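Local coordinates for RTX-adhesin (PDB 5IRB), which binds its Antarctic bacterium to diatoms and ice as part of a giant adhesin, of which this chain is a calcium-binding run of tandem beta-sandwich domains, at residues D226-S231 with G235-S240; L256-E261 with V275-S280; N117-T120 with V124-A127; I134-R139 with S176-D181. One frame throughout, in Å; residues are numbered along the deposited sequence.

Contact 1 (D226-S231 with G235-S240); sequences DVINAS and GTVAVS. With CA (calcium ion), chain E; CA (calcium ion), chain K.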
loop_
_atom_site.group_PDB
_atom_site.type_symbol
_atom_site.label_atom_id
_atom_site.label_comp_id
_atom_site.label_asym_id
_atom_site.label_seq_id
_atom_site.Cartn_x
_atom_site.Cartn_y
_atom_site.Cartn_z
ATOM N N ASP A 226 -39.454 -27.737 -40.331
ATOM C CA ASP A 226 -38.478 -26.702 -40.680
ATOM C C ASP A 226 -38.928 -25.961 -41.951
ATOM O O ASP A 226 -38.112 -25.395 -42.684
ATOM C CB ASP A 226 -37.081 -27.308 -40.857
ATOM C CG ASP A 226 -35.971 -26.301 -40.673
ATOM O OD1 ASP A 226 -36.088 -25.388 -39.807
ATOM O OD2 ASP A 226 -34.962 -26.435 -41.397
ATOM N N VAL A 227 -40.241 -25.955 -42.178
ATOM C CA VAL A 227 -40.862 -25.282 -43.322
ATOM C C VAL A 227 -42.071 -24.449 -42.874
ATOM O O VAL A 227 -42.947 -24.955 -42.181
ATOM C CB VAL A 227 -41.333 -26.299 -44.400
ATOM C CG1 VAL A 227 -41.965 -25.575 -45.598
ATOM C CG2 VAL A 227 -40.188 -27.217 -44.839
ATOM N N ILE A 228 -42.150 -23.195 -43.303
ATOM C CA ILE A 228 -43.300 -22.350 -42.973
ATOM C C ILE A 228 -44.394 -22.498 -44.028
ATOM O O ILE A 228 -44.181 -22.144 -45.183
ATOM C CB ILE A 228 -42.896 -20.858 -42.869
ATOM C CG1 ILE A 228 -41.937 -20.636 -41.686
ATOM C CG2 ILE A 228 -44.128 -19.969 -42.782
ATOM C CD1 ILE A 228 -42.586 -20.769 -40.330
ATOM N N ASN A 229 -45.561 -23.014 -43.645
ATOM C CA ASN A 229 -46.680 -23.106 -44.591
ATOM C C ASN A 229 -47.513 -21.825 -44.582
ATOM O O ASN A 229 -47.263 -20.926 -43.763
ATOM C CB ASN A 229 -47.556 -24.345 -44.287
ATOM C CG ASN A 229 -48.183 -24.320 -42.890
ATOM O OD1 ASN A 229 -48.554 -23.269 -42.379
ATOM N ND2 ASN A 229 -48.289 -25.489 -42.267
ATOM N N ALA A 230 -48.488 -21.737 -45.490
ATOM C CA ALA A 230 -49.391 -20.582 -45.549
ATOM C C ALA A 230 -50.031 -20.332 -44.181
ATOM O O ALA A 230 -50.114 -19.198 -43.690
ATOM C CB ALA A 230 -50.455 -20.791 -46.617
ATOM N N SER A 231 -50.467 -21.421 -43.564
ATOM C CA SER A 231 -51.159 -21.380 -42.290
ATOM C C SER A 231 -50.286 -20.928 -41.110
ATOM O O SER A 231 -50.687 -20.067 -40.324
ATOM C CB SER A 231 -51.753 -22.767 -42.020
ATOM O OG SER A 231 -51.910 -23.001 -40.637
ATOM N N GLY A 235 -49.987 -17.064 -38.548
ATOM C CA GLY A 235 -50.067 -17.013 -37.098
ATOM C C GLY A 235 -48.790 -16.672 -36.354
ATOM O O GLY A 235 -47.978 -15.864 -36.805
ATOM N N THR A 236 -48.628 -17.280 -35.184
ATOM C CA THR A 236 -47.453 -17.070 -34.351
ATOM C C THR A 236 -46.669 -18.365 -34.333
ATOM O O THR A 236 -47.263 -19.440 -34.275
ATOM C CB THR A 236 -47.839 -16.670 -32.917
ATOM O OG1 THR A 236 -48.518 -15.410 -32.937
ATOM C CG2 THR A 236 -46.608 -16.559 -32.042
ATOM N N VAL A 237 -45.350 -18.278 -34.432
ATOM C CA VAL A 237 -44.518 -19.472 -34.364
ATOM C C VAL A 237 -43.529 -19.393 -33.201
ATOM O O VAL A 237 -42.835 -18.386 -33.035
ATOM C CB VAL A 237 -43.748 -19.700 -35.677
ATOM C CG1 VAL A 237 -42.673 -20.754 -35.487
ATOM C CG2 VAL A 237 -44.699 -20.121 -36.776
ATOM N N ALA A 238 -43.462 -20.461 -32.409
ATOM C CA ALA A 238 -42.504 -20.544 -31.305
ATOM C C ALA A 238 -41.133 -20.969 -31.819
ATOM O O ALA A 238 -40.943 -22.122 -32.225
ATOM C CB ALA A 238 -43.001 -21.521 -30.241
ATOM N N VAL A 239 -40.187 -20.035 -31.827
ATOM C CA VAL A 239 -38.820 -20.351 -32.191
ATOM C C VAL A 239 -38.006 -20.667 -30.931
ATOM O O VAL A 239 -38.007 -19.892 -29.976
ATOM C CB VAL A 239 -38.181 -19.189 -32.966
ATOM C CG1 VAL A 239 -36.731 -19.500 -33.305
ATOM C CG2 VAL A 239 -39.013 -18.883 -34.238
ATOM N N SER A 240 -37.313 -21.803 -30.944
ATOM C CA SER A 240 -36.609 -22.292 -29.768
ATOM C C SER A 240 -35.229 -22.837 -30.130
ATOM O O SER A 240 -34.932 -23.070 -31.313
ATOM C CB SER A 240 -37.431 -23.374 -29.051
ATOM O OG SER A 240 -37.521 -24.547 -29.836
HETATM CA CA CA E . -33.675 -25.112 -39.907
HETATM CA CA CA K . -44.043 -26.471 -40.810
HETATM O O HOH W 1 -33.866 -23.761 -37.778
HETATM O O HOH W 2 -31.462 -24.238 -39.071
HETATM O O HOH W 3 -33.276 -27.219 -38.539
HETATM O O HOH W 4 -31.889 -25.689 -41.525
HETATM O O HOH W 5 -45.348 -27.283 -42.576
#
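Ile-228 and Val-237 meet methyl to methyl across the interior of a beta sandwich. CD1 of Ile-228 lies 4.2 Å from CG2 of Val-237, and the two side chains cross obliquely. The side chain of Ile-228 does not set out toward the other strand, but its end comes nearer. Its CG1 stands anti to the carbonyl carbon (chi1 -65°), and the second torsion then swings CD1 inward. The CB of Val-237 points toward the other segment, and the residue offers the branch beside its backbone N. Both residues are buried. Leu-282 of helix 279-284 touches both of them, and His-310 and Ile-222 also pack on Ile-228.

Between the segments the chain makes a short helix, 230-234. The O of Ser-231 and the N of Gly-235 are 3.6 Å apart there, without a hydrogen bond. Asn-229 is the N-cap of this helix, and its OD1 accepts from the N of Glu-232.

The next shell is ionic. The carbonyl O of Val-227 binds one calcium ion at 2.3 Å, together with water 5, Thr-223, Asp-225 and Glu-232. Asp-226 grips a second calcium ion with both carboxylate oxygens, OD1 and OD2, each at 2.4 Å. Four waters and the carbonyl of Thr-309 share that ion. OD1 of Asp-226 also accepts from the N of Ile-222, which helps fix the turn of the carboxylate.

The side-chain contact across the two segments is apolar, and no hydrogen bond joins them. The first ion probably stiffens the loop and the helix start, while the second links Asp-226 to strand 301-312.

Contact 2 (L256-E261 with V275-S280); sequences LEINGE and VDVAGS
Ile-258 and Val-277 make the tight part of this contact. CD1 of Ile-258 reaches both methyls of Val-277, at 3.9 Å from CG1 and 4.1 Å from CG2. The side chains approach tip to tip. Ile-258 is extended at its second torsion (175°), and that carries CD1 across the gap. Two residues back on each strand, CD2 of Leu-256 meets CG1 of Val-275 at 4.1 Å, again tip to tip. In Val-275 this methyl sits in the crowded position between the backbone N and the carbonyl carbon (chi1 59°). No hydrogen bond joins the segments. Leu-282 touches both Ile-258 and Val-277, Phe-288 packs on Leu-256 and Ile-258, and Val-239 on Leu-256 and Val-277.

The segments belong to different sheets of a beta sandwich, consistent with an Ig-like fold. Strand 253-258 is in the mixed five-strand sheet, and strand 272-278 is an edge of the three-strand sheet. The touching parts run in the same direction, 5° apart. At the end of its strand, 256-261 turns back through a type I' beta turn, the two-residue link of a beta hairpin. N of Ile-258 bonds to O of Glu-261 at 2.9 Å, and N of Glu-261 to O of Ile-258 at 2.8 Å.

The loose side is at this turn. ND2 of Asn-259 comes no nearer than 4.2 Å to the O of Ser-280. It gives its hydrogen bond to OD1 of Asp-281 instead. The backbone N of Asn-259 bonds to Asp-285, a calcium ligand. Ser-280 is exposed to solvent at the start of helix 279-284.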
loop_
_atom_site.group_PDB
_atom_site.type_symbol
_atom_site.label_atom_id
_atom_site.label_comp_id
_atom_site.label_asym_id
_atom_site.label_seq_id
_atom_site.Cartn_x
_atom_site.Cartn_y
_atom_site.Cartn_z
ATOM N N LEU A 256 -32.986 -12.305 -31.274
ATOM C CA LEU A 256 -33.178 -12.725 -32.663
ATOM C C LEU A 256 -33.643 -11.555 -33.516
ATOM O O LEU A 256 -34.601 -10.881 -33.145
ATOM C CB LEU A 256 -34.240 -13.832 -32.756
ATOM C CG LEU A 256 -33.971 -15.275 -32.347
ATOM C CD1 LEU A 256 -33.710 -15.380 -30.880
ATOM C CD2 LEU A 256 -35.187 -16.127 -32.716
ATOM N N GLU A 257 -32.967 -11.295 -34.633
ATOM C CA GLU A 257 -33.447 -10.302 -35.595
ATOM C C GLU A 257 -33.945 -11.016 -36.857
ATOM O O GLU A 257 -33.185 -11.668 -37.581
ATOM C CB GLU A 257 -32.382 -9.248 -35.884
ATOM C CG GLU A 257 -32.115 -8.394 -34.628
ATOM C CD GLU A 257 -30.703 -7.827 -34.531
ATOM O OE1 GLU A 257 -29.847 -8.168 -35.380
ATOM O OE2 GLU A 257 -30.449 -7.041 -33.582
ATOM N N ILE A 258 -35.256 -10.928 -37.057
ATOM C CA ILE A 258 -35.950 -11.601 -38.142
ATOM C C ILE A 258 -36.787 -10.616 -38.923
ATOM O O ILE A 258 -37.640 -9.937 -38.352
ATOM C CB ILE A 258 -36.871 -12.710 -37.610
ATOM C CG1 ILE A 258 -36.104 -13.625 -36.653
ATOM C CG2 ILE A 258 -37.497 -13.500 -38.784
ATOM C CD1 ILE A 258 -36.951 -14.676 -35.985
ATOM N N ASN A 259 -36.521 -10.527 -40.220
ATOM C CA ASN A 259 -37.234 -9.613 -41.093
ATOM C C ASN A 259 -37.245 -8.169 -40.574
ATOM O O ASN A 259 -38.253 -7.459 -40.676
ATOM C CB ASN A 259 -38.664 -10.122 -41.305
ATOM C CG ASN A 259 -39.354 -9.433 -42.456
ATOM O OD1 ASN A 259 -38.702 -8.986 -43.398
ATOM N ND2 ASN A 259 -40.675 -9.336 -42.386
ATOM N N GLY A 260 -36.104 -7.719 -40.058
ATOM C CA GLY A 260 -36.026 -6.376 -39.518
ATOM C C GLY A 260 -36.644 -6.209 -38.137
ATOM O O GLY A 260 -36.613 -5.114 -37.580
ATOM N N GLU A 261 -37.221 -7.272 -37.581
ATOM C CA GLU A 261 -37.861 -7.160 -36.271
ATOM C C GLU A 261 -36.979 -7.787 -35.201
ATOM O O GLU A 261 -36.342 -8.818 -35.427
ATOM C CB GLU A 261 -39.243 -7.833 -36.262
ATOM C CG GLU A 261 -40.305 -7.135 -37.101
ATOM C CD GLU A 261 -40.662 -5.742 -36.591
ATOM O OE1 GLU A 261 -40.371 -5.444 -35.406
ATOM O OE2 GLU A 261 -41.233 -4.953 -37.386
ATOM N N VAL A 275 -39.138 -18.262 -28.010
ATOM C CA VAL A 275 -39.774 -16.960 -28.141
ATOM C C VAL A 275 -40.809 -16.990 -29.254
ATOM O O VAL A 275 -40.632 -17.676 -30.268
ATOM C CB VAL A 275 -38.719 -15.847 -28.382
ATOM C CG1 VAL A 275 -37.904 -16.109 -29.637
ATOM C CG2 VAL A 275 -39.365 -14.472 -28.411
ATOM N N ASP A 276 -41.908 -16.267 -29.056
ATOM C CA ASP A 276 -42.968 -16.242 -30.058
ATOM C C ASP A 276 -42.679 -15.223 -31.158
ATOM O O ASP A 276 -42.442 -14.043 -30.900
ATOM C CB ASP A 276 -44.319 -15.965 -29.390
ATOM C CG ASP A 276 -44.894 -17.202 -28.687
ATOM O OD1 ASP A 276 -44.376 -18.328 -28.888
ATOM O OD2 ASP A 276 -45.855 -17.046 -27.907
ATOM N N VAL A 277 -42.703 -15.700 -32.394
ATOM C CA VAL A 277 -42.373 -14.881 -33.548
ATOM C C VAL A 277 -43.557 -14.814 -34.517
ATOM O O VAL A 277 -44.209 -15.820 -34.752
ATOM C CB VAL A 277 -41.143 -15.454 -34.262
ATOM C CG1 VAL A 277 -40.779 -14.607 -35.473
ATOM C CG2 VAL A 277 -39.969 -15.536 -33.284
ATOM N N ALA A 278 -43.844 -13.635 -35.063
ATOM C CA ALA A 278 -44.859 -13.517 -36.103
ATOM C C ALA A 278 -44.491 -14.340 -37.335
ATOM O O ALA A 278 -43.397 -14.200 -37.883
ATOM C CB ALA A 278 -45.057 -12.057 -36.486
ATOM N N GLY A 279 -45.430 -15.152 -37.804
ATOM C CA GLY A 279 -45.204 -15.978 -38.975
ATOM C C GLY A 279 -44.863 -15.182 -40.219
ATOM O O GLY A 279 -44.105 -15.647 -41.081
ATOM N N SER A 280 -45.435 -13.986 -40.326
ATOM C CA SER A 280 -45.185 -13.147 -41.492
ATOM C C SER A 280 -43.698 -12.803 -41.569
ATOM O O SER A 280 -43.138 -12.685 -42.653
ATOM C CB SER A 280 -46.046 -11.875 -41.458
ATOM O OG SER A 280 -45.889 -11.181 -40.232
#

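Contact 3 (N117-T120 with V124-A127); sequences NSIT and VVNA. With CA (calcium ion), chain F.
Ile-119 and Val-124 bring the two segments closest, with their CA atoms 6.5 Å apart. The chain bends between them, and Thr-120 takes a positive phi of 67°. The O of Ile-119 and the N of Val-124 are 3.6 Å apart and make no hydrogen bond. A calcium ion joins the segments instead. It is bound by OG1 of Thr-120 at 2.4 Å and by the carbonyl O of Val-124 at 2.2 Å. These two oxygens are only 3.1 Å from each other because they share the metal. Asp-122, Glu-129 and two waters complete the site.

The hydroxyl of Thr-120 is held between its backbone N and carbonyl carbon (chi1 80°), where it faces the ion. The O of Ile-119 lies unusually close to this OG1, and a hydrogen bond between them is doubtful. Ser-118 adds a brace: its OG donates to the O of Thr-120 at 2.8 Å, tilted 32° from the carbonyl plane.

The same Thr-Asp-Val-Glu set of ligands binds calcium at Thr-16 and again at Thr-223, so the site recurs along the chain in each of three similar beta-sandwich domains. Here it closes the loop between strand 112-116 and the short strand 124-125, which pairs in parallel with strand 197-208.

Beside the calcium site the contact turns apolar. CG2 of Ile-119 packs on CG2 of Val-125 at 3.7 Å, and His-206 touches both residues. Farther along, ND2 of Asn-126 donates to the carbonyl of Ala-298, and Asn-300 accepts from the N of Ala-127. Both partners lie beyond strand 287-295.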
loop_
_atom_site.group_PDB
_atom_site.type_symbol
_atom_site.label_atom_id
_atom_site.label_comp_id
_atom_site.label_asym_id
_atom_site.label_seq_id
_atom_site.Cartn_x
_atom_site.Cartn_y
_atom_site.Cartn_z
ATOM N N ASN A 117 -5.427 -1.026 -0.564
ATOM C CA ASN A 117 -6.794 -1.467 -0.775
ATOM C C ASN A 117 -6.925 -2.352 -2.024
ATOM O O ASN A 117 -5.988 -2.479 -2.814
ATOM C CB ASN A 117 -7.724 -0.247 -0.914
ATOM C CG ASN A 117 -7.724 0.642 0.324
ATOM O OD1 ASN A 117 -7.796 0.162 1.453
ATOM N ND2 ASN A 117 -7.648 1.949 0.108
ATOM N N SER A 118 -8.105 -2.908 -2.238
ATOM C CA SER A 118 -8.309 -3.706 -3.446
ATOM C C SER A 118 -8.151 -2.863 -4.726
ATOM O O SER A 118 -8.405 -1.646 -4.740
ATOM C CB SER A 118 -9.682 -4.396 -3.373
ATOM O OG SER A 118 -10.722 -3.445 -3.527
ATOM N N ILE A 119 -7.611 -3.514 -5.764
ATOM C CA ILE A 119 -7.483 -2.971 -7.127
ATOM C C ILE A 119 -8.835 -3.020 -7.855
ATOM O O ILE A 119 -9.226 -4.061 -8.353
ATOM C CB ILE A 119 -6.401 -3.732 -7.931
ATOM C CG1 ILE A 119 -5.067 -3.766 -7.162
ATOM C CG2 ILE A 119 -6.198 -3.108 -9.318
ATOM C CD1 ILE A 119 -4.518 -2.388 -6.700
ATOM N N THR A 120 -9.566 -1.910 -7.825
ATOM C CA THR A 120 -10.972 -1.817 -8.193
ATOM C C THR A 120 -11.796 -2.608 -7.184
ATOM O O THR A 120 -11.253 -3.256 -6.292
ATOM C CB THR A 120 -11.312 -2.321 -9.646
ATOM O OG1 THR A 120 -11.400 -3.747 -9.623
ATOM C CG2 THR A 120 -10.266 -1.880 -10.666
ATOM N N VAL A 124 -10.187 -7.438 -9.107
ATOM C CA VAL A 124 -9.966 -7.987 -10.447
ATOM C C VAL A 124 -9.955 -6.877 -11.510
ATOM O O VAL A 124 -10.875 -6.043 -11.595
ATOM C CB VAL A 124 -11.044 -9.045 -10.791
ATOM C CG1 VAL A 124 -10.842 -9.591 -12.188
ATOM C CG2 VAL A 124 -11.010 -10.160 -9.764
ATOM N N VAL A 125 -8.928 -6.873 -12.351
ATOM C CA VAL A 125 -8.880 -5.906 -13.442
ATOM C C VAL A 125 -9.537 -6.503 -14.677
ATOM O O VAL A 125 -8.980 -7.411 -15.302
ATOM C CB VAL A 125 -7.448 -5.482 -13.788
ATOM C CG1 VAL A 125 -7.459 -4.546 -14.995
ATOM C CG2 VAL A 125 -6.802 -4.759 -12.586
ATOM N N ASN A 126 -10.720 -6.010 -15.033
ATOM C CA ASN A 126 -11.384 -6.523 -16.233
ATOM C C ASN A 126 -10.980 -5.763 -17.500
ATOM O O ASN A 126 -10.172 -4.835 -17.435
ATOM C CB ASN A 126 -12.920 -6.538 -16.065
ATOM C CG ASN A 126 -13.549 -5.145 -16.091
ATOM O OD1 ASN A 126 -12.929 -4.157 -16.500
ATOM N ND2 ASN A 126 -14.809 -5.072 -15.685
ATOM N N ALA A 127 -11.575 -6.152 -18.635
ATOM C CA ALA A 127 -11.224 -5.572 -19.932
ATOM C C ALA A 127 -11.352 -4.053 -19.968
ATOM O O ALA A 127 -10.431 -3.347 -20.365
ATOM C CB ALA A 127 -12.093 -6.207 -21.052
HETATM CA CA CA F . -12.733 -5.000 -11.214
HETATM O O HOH W 6 -14.298 -4.025 -10.502
HETATM O O HOH W 7 -14.134 -6.779 -12.350
#

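Contact 4 (I134-R139 with S176-D181); sequences ITVSGR and SDLAQD. With CA (calcium ion), chain J.
Ile-134 wraps around a single methyl of Leu-178, and three of its atoms touch it. The CB of Ile-134 is the closest, 3.7 Å from CD1 of Leu-178. The branch CG2 lies 3.9 Å from the same CD1. The other branch leaves through CG1, which stands anti to the carbonyl carbon (chi1 -65°). It ends in CD1 of Ile-134, 3.8 Å from CD1 of Leu-178. With chi2 at 165° the branch is nearly extended and brings CD1 of Ile-134 alongside the leucine methyl. CG2 of Val-136 adds a looser touch on that methyl at 4.3 Å. All three residues are buried, and no polar bond crosses between the segments.

Past the helix, Asp-181 binds a calcium ion through OD1 at 2.3 Å, together with four waters and the carbonyl of Ser-183. Its OD2 accepts from water 8, which also binds the ion, and from the N of Asn-155.

Helix 175-180 connects strand 168-174 of the three-strand sheet to strand 183-191 of the facing sheet. Leu-178 points from it into the sandwich interior, where Val-173 and Ile-154 also touch it. Its carbonyl accepts from His-206 of strand 197-208. Strand 133-142 lies in the middle of the three-strand sheet, between strands 112-116 and 168-174.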
loop_
_atom_site.group_PDB
_atom_site.type_symbol
_atom_site.label_atom_id
_atom_site.label_comp_id
_atom_site.label_asym_id
_atom_site.label_seq_id
_atom_site.Cartn_x
_atom_site.Cartn_y
_atom_site.Cartn_z
ATOM N N ILE A 134 -7.131 3.560 -13.170
ATOM C CA ILE A 134 -7.595 2.902 -11.957
ATOM C C ILE A 134 -6.904 3.508 -10.713
ATOM O O ILE A 134 -5.686 3.660 -10.695
ATOM C CB ILE A 134 -7.313 1.398 -12.001
ATOM C CG1 ILE A 134 -8.114 0.721 -13.120
ATOM C CG2 ILE A 134 -7.642 0.740 -10.690
ATOM C CD1 ILE A 134 -7.590 -0.666 -13.427
ATOM N N THR A 135 -7.698 3.867 -9.708
ATOM C CA THR A 135 -7.183 4.392 -8.445
ATOM C C THR A 135 -6.528 3.316 -7.586
ATOM O O THR A 135 -7.159 2.303 -7.242
ATOM C CB THR A 135 -8.290 5.017 -7.584
ATOM O OG1 THR A 135 -8.919 6.086 -8.287
ATOM C CG2 THR A 135 -7.681 5.559 -6.255
ATOM N N VAL A 136 -5.267 3.531 -7.223
ATOM C CA VAL A 136 -4.639 2.671 -6.235
ATOM C C VAL A 136 -4.542 3.473 -4.955
ATOM O O VAL A 136 -3.999 4.578 -4.949
ATOM C CB VAL A 136 -3.245 2.195 -6.681
ATOM C CG1 VAL A 136 -2.617 1.313 -5.601
ATOM C CG2 VAL A 136 -3.361 1.415 -7.994
ATOM N N SER A 137 -5.081 2.931 -3.867
ATOM C CA SER A 137 -5.158 3.688 -2.623
ATOM C C SER A 137 -4.855 2.797 -1.425
ATOM O O SER A 137 -4.786 1.568 -1.535
ATOM C CB SER A 137 -6.539 4.353 -2.480
ATOM O OG SER A 137 -7.566 3.384 -2.232
ATOM N N GLY A 138 -4.682 3.426 -0.275
ATOM C CA GLY A 138 -4.321 2.701 0.925
ATOM C C GLY A 138 -4.190 3.668 2.070
ATOM O O GLY A 138 -4.667 4.798 1.989
ATOM N N ARG A 139 -3.562 3.212 3.153
ATOM C CA ARG A 139 -3.317 4.074 4.296
ATOM C C ARG A 139 -1.919 3.747 4.810
ATOM O O ARG A 139 -1.372 2.712 4.466
ATOM C CB ARG A 139 -4.397 3.865 5.362
ATOM C CG ARG A 139 -4.499 4.993 6.401
ATOM C CD ARG A 139 -5.304 4.528 7.604
ATOM N NE ARG A 139 -5.397 5.525 8.675
ATOM C CZ ARG A 139 -4.421 5.804 9.548
ATOM N NH1 ARG A 139 -3.249 5.181 9.455
ATOM N NH2 ARG A 139 -4.605 6.722 10.511
ATOM N N SER A 176 -3.558 -0.518 -18.124
ATOM C CA SER A 176 -2.728 -1.432 -18.896
ATOM C C SER A 176 -1.487 -1.879 -18.126
ATOM O O SER A 176 -1.043 -3.015 -18.300
ATOM C CB SER A 176 -2.326 -0.798 -20.232
ATOM O OG SER A 176 -1.959 0.561 -20.072
ATOM N N ASP A 177 -0.933 -1.016 -17.265
ATOM C CA ASP A 177 0.138 -1.480 -16.386
ATOM C C ASP A 177 -0.393 -2.519 -15.415
ATOM O O ASP A 177 0.214 -3.564 -15.218
ATOM C CB ASP A 177 0.806 -0.318 -15.620
ATOM C CG ASP A 177 1.592 0.596 -16.537
ATOM O OD1 ASP A 177 2.119 0.091 -17.559
ATOM O OD2 ASP A 177 1.681 1.805 -16.243
ATOM N N LEU A 178 -1.542 -2.238 -14.822
ATOM C CA LEU A 178 -2.135 -3.169 -13.876
ATOM C C LEU A 178 -2.540 -4.471 -14.561
ATOM O O LEU A 178 -2.481 -5.532 -13.949
ATOM C CB LEU A 178 -3.338 -2.527 -13.171
ATOM C CG LEU A 178 -2.953 -1.426 -12.161
ATOM C CD1 LEU A 178 -4.141 -0.556 -11.754
ATOM C CD2 LEU A 178 -2.315 -2.050 -10.921
ATOM N N ALA A 179 -2.960 -4.391 -15.824
ATOM C CA ALA A 179 -3.271 -5.600 -16.599
ATOM C C ALA A 179 -2.044 -6.496 -16.787
ATOM O O ALA A 179 -2.181 -7.711 -16.971
ATOM C CB ALA A 179 -3.870 -5.236 -17.960
ATOM N N GLN A 180 -0.856 -5.894 -16.755
ATOM C CA GLN A 180 0.370 -6.626 -17.046
ATOM C C GLN A 180 1.226 -6.947 -15.836
ATOM O O GLN A 180 2.217 -7.653 -15.960
ATOM C CB GLN A 180 1.187 -5.852 -18.064
ATOM C CG GLN A 180 0.599 -5.936 -19.445
ATOM C CD GLN A 180 1.158 -4.898 -20.386
ATOM O OE1 GLN A 180 2.256 -5.057 -20.924
ATOM N NE2 GLN A 180 0.403 -3.822 -20.596
ATOM N N ASP A 181 0.863 -6.424 -14.672
ATOM C CA ASP A 181 1.679 -6.586 -13.481
ATOM C C ASP A 181 0.722 -6.813 -12.320
ATOM O O ASP A 181 0.212 -5.848 -11.744
ATOM C CB ASP A 181 2.540 -5.328 -13.235
ATOM C CG ASP A 181 3.595 -5.521 -12.157
ATOM O OD1 ASP A 181 3.629 -6.592 -11.520
ATOM O OD2 ASP A 181 4.382 -4.575 -11.916
HETATM CA CA CA J . 5.274 -7.820 -10.522
HETATM O O HOH W 8 6.014 -5.477 -9.955
HETATM O O HOH W 9 3.693 -9.596 -10.551
HETATM O O HOH W 10 6.384 -7.333 -12.456
HETATM O O HOH W 11 6.609 -8.784 -8.779
#

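From the N terminus, contact 3 comes first. It closes a calcium-binding loop just before strand 133-142. Contact 4 opens next and closes a longer excursion of 36 residues, mostly strand. The two are in series, with centres 7 Å apart, and they touch through Asn-117 with Ser-137 and Thr-120 with Ile-134. Contact 1 then closes the short helical turn 230-234. Contact 2 spans 13 residues, including strand 261-266, and packs strand 253-258 on strand 272-278 of the facing sheet. Contacts 1 and 2 share a sheet, where strands 236-244 and 272-278 are neighbours. No contact nests in or crosses another. The pairs lie in two domains, with contacts 1 and 3 about 48 Å apart, centre to centre.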